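PDB 2H8O: geranyltranstransferase from Agrobacterium tumefaciens, which probably catalyses the condensation of geranyl diphosphate with isopentenyl diphosphate to give farnesyl diphosphate, as a member of the all-helical polyprenyl synthetase family. Local coordinates for residues 91-96 with 227-232. Residues are numbered along the deposited sequence; the frame is centred on the assembly and turned at random.
Sequences FLVIES and RFACEA
Val93 and Ala229 meet where the two helices come close, their CA atoms 4.8 Å apart; the short helical segments run nearly parallel, their axes approaching to 7.4 Å at a crossing angle of -21°. Val93 CB stands 4.0 Å from Ala229 O; the branch CG2, anti to the carbonyl carbon of its own residue, rests 3.5 Å from Ala229 O and against Ala229 CA and CB. The same oxygen takes a CA-H...O contact from Val93 CA at 3.4 Å. Ala229 CB touches both Val93 CG2 and Leu92 CB, while Leu92 CD2 packs against Cys230 SG at 4.1 Å. One turn on from Leu92, Ser96 OG, in one of its two conformers, donates to Cys230 O at 2.7 Å, in the carbonyl plane and on a lone pair. Leu323 and Ile254 pack on Leu92, and Phe250 on Cys230, joining this pair to helices 321-331 and 241-267 in the all-helical prenyl synthase fold. The small Ala229 lets the backbones come close; in that conformer the serine hydroxyl donates to a buried main-chain carbonyl, whereas Ala229 O, with no hydrogen-bond donor in the model, is approached by Val93 CA-H.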
loop_
_atom_site.group_PDB
_atom_site.type_symbol
_atom_site.label_atom_id
_atom_site.label_comp_id
_atom_site.label_asym_id
_atom_site.label_seq_id
_atom_site.Cartn_x
_atom_site.Cartn_y
_atom_site.Cartn_z
ATOM N N PHE A 91 0.966 -4.417 19.982
ATOM C CA PHE A 91 0.544 -4.524 21.365
ATOM C C PHE A 91 -0.784 -3.799 21.556
ATOM O O PHE A 91 -1.732 -4.325 22.169
ATOM C CB PHE A 91 1.603 -3.942 22.303
ATOM C CG PHE A 91 1.122 -3.741 23.694
ATOM C CD1 PHE A 91 1.315 -4.708 24.667
ATOM C CD2 PHE A 91 0.449 -2.578 24.045
ATOM C CE1 PHE A 91 0.847 -4.491 25.966
ATOM C CE2 PHE A 91 -0.013 -2.386 25.336
ATOM C CZ PHE A 91 0.190 -3.326 26.276
ATOM N N LEU A 92 -0.855 -2.575 21.025
ATOM C CA LEU A 92 -2.038 -1.745 21.210
ATOM C C LEU A 92 -3.262 -2.339 20.500
ATOM O O LEU A 92 -4.384 -2.326 21.042
ATOM C CB LEU A 92 -1.772 -0.302 20.754
ATOM C CG LEU A 92 -0.779 0.485 21.629
ATOM C CD1 LEU A 92 -0.311 1.753 20.906
ATOM C CD2 LEU A 92 -1.385 0.820 22.989
ATOM N N VAL A 93 -3.064 -2.886 19.305
ATOM C CA VAL A 93 -4.152 -3.570 18.598
ATOM C C VAL A 93 -4.677 -4.772 19.414
ATOM O O VAL A 93 -5.891 -4.897 19.711
ATOM C CB VAL A 93 -3.734 -4.023 17.201
ATOM C CG1 VAL A 93 -4.890 -4.794 16.547
ATOM C CG2 VAL A 93 -3.309 -2.819 16.335
ATOM N N ILE A 94 -3.755 -5.642 19.790
ATOM C CA ILE A 94 -4.083 -6.845 20.552
ATOM C C ILE A 94 -4.830 -6.479 21.835
ATOM O O ILE A 94 -5.835 -7.103 22.191
ATOM C CB ILE A 94 -2.788 -7.632 20.874
ATOM C CG1 ILE A 94 -2.207 -8.249 19.583
ATOM C CG2 ILE A 94 -3.059 -8.726 21.927
ATOM C CD1 ILE A 94 -0.772 -8.681 19.690
ATOM N N GLU A 95 -4.323 -5.481 22.552
ATOM C CA GLU A 95 -4.904 -5.144 23.863
ATOM C C GLU A 95 -6.213 -4.345 23.757
ATOM O O GLU A 95 -7.084 -4.467 24.607
ATOM C CB GLU A 95 -3.863 -4.487 24.769
ATOM C CG GLU A 95 -2.697 -5.454 25.127
ATOM C CD GLU A 95 -3.172 -6.752 25.838
ATOM O OE1 GLU A 95 -4.178 -6.710 26.592
ATOM O OE2 GLU A 95 -2.521 -7.827 25.685
ATOM N N SER A 96 -6.360 -3.555 22.697
ATOM C CA SER A 96 -7.637 -2.889 22.420
ATOM C C SER A 96 -8.696 -3.941 22.103
ATOM O O SER A 96 -9.820 -3.899 22.629
ATOM C CB SER A 96 -7.512 -1.904 21.258
ATOM O OG SER A 96 -8.756 -1.266 21.010
ATOM N N ARG A 227 -3.065 6.077 16.977
ATOM C CA ARG A 227 -4.510 6.261 16.944
ATOM C C ARG A 227 -5.209 5.060 16.296
ATOM O O ARG A 227 -6.127 4.463 16.867
ATOM C CB ARG A 227 -4.833 7.571 16.194
ATOM C CG ARG A 227 -6.308 7.866 16.033
ATOM C CD ARG A 227 -6.522 8.981 14.993
ATOM N NE ARG A 227 -6.379 8.468 13.628
ATOM C CZ ARG A 227 -5.933 9.150 12.577
ATOM N NH1 ARG A 227 -5.497 10.400 12.699
ATOM N NH2 ARG A 227 -5.876 8.548 11.395
ATOM N N PHE A 228 -4.751 4.710 15.100
ATOM C CA PHE A 228 -5.287 3.580 14.378
ATOM C C PHE A 228 -5.172 2.297 15.227
ATOM O O PHE A 228 -6.108 1.498 15.273
ATOM C CB PHE A 228 -4.566 3.377 13.041
ATOM C CG PHE A 228 -4.892 2.058 12.400
ATOM C CD1 PHE A 228 -6.012 1.909 11.593
ATOM C CD2 PHE A 228 -4.110 0.948 12.652
ATOM C CE1 PHE A 228 -6.334 0.673 11.055
ATOM C CE2 PHE A 228 -4.430 -0.299 12.119
ATOM C CZ PHE A 228 -5.536 -0.440 11.323
ATOM N N ALA A 229 -4.027 2.074 15.867
ATOM C CA ALA A 229 -3.820 0.822 16.612
ATOM C C ALA A 229 -4.913 0.596 17.651
ATOM O O ALA A 229 -5.409 -0.501 17.832
ATOM C CB ALA A 229 -2.466 0.837 17.292
ATOM N N CYS A 230 -5.281 1.666 18.328
ATOM C CA CYS A 230 -6.285 1.605 19.389
ATOM C C CYS A 230 -7.690 1.563 18.835
ATOM O O CYS A 230 -8.511 0.785 19.279
ATOM C CB CYS A 230 -6.121 2.795 20.302
ATOM S SG CYS A 230 -4.547 2.735 21.226
ATOM N N GLU A 231 -7.961 2.414 17.851
ATOM C CA GLU A 231 -9.278 2.433 17.215
ATOM C C GLU A 231 -9.602 1.104 16.537
ATOM O O GLU A 231 -10.753 0.666 16.520
ATOM C CB GLU A 231 -9.408 3.624 16.242
ATOM C CG GLU A 231 -10.823 3.812 15.672
ATOM C CD GLU A 231 -10.955 4.986 14.734
ATOM O OE1 GLU A 231 -9.960 5.690 14.518
ATOM O OE2 GLU A 231 -12.079 5.224 14.238
ATOM N N ALA A 232 -8.570 0.454 15.989
ATOM C CA ALA A 232 -8.735 -0.840 15.330
ATOM C C ALA A 232 -9.383 -1.892 16.218
ATOM O O ALA A 232 -10.125 -2.744 15.727
ATOM C CB ALA A 232 -7.393 -1.352 14.820
#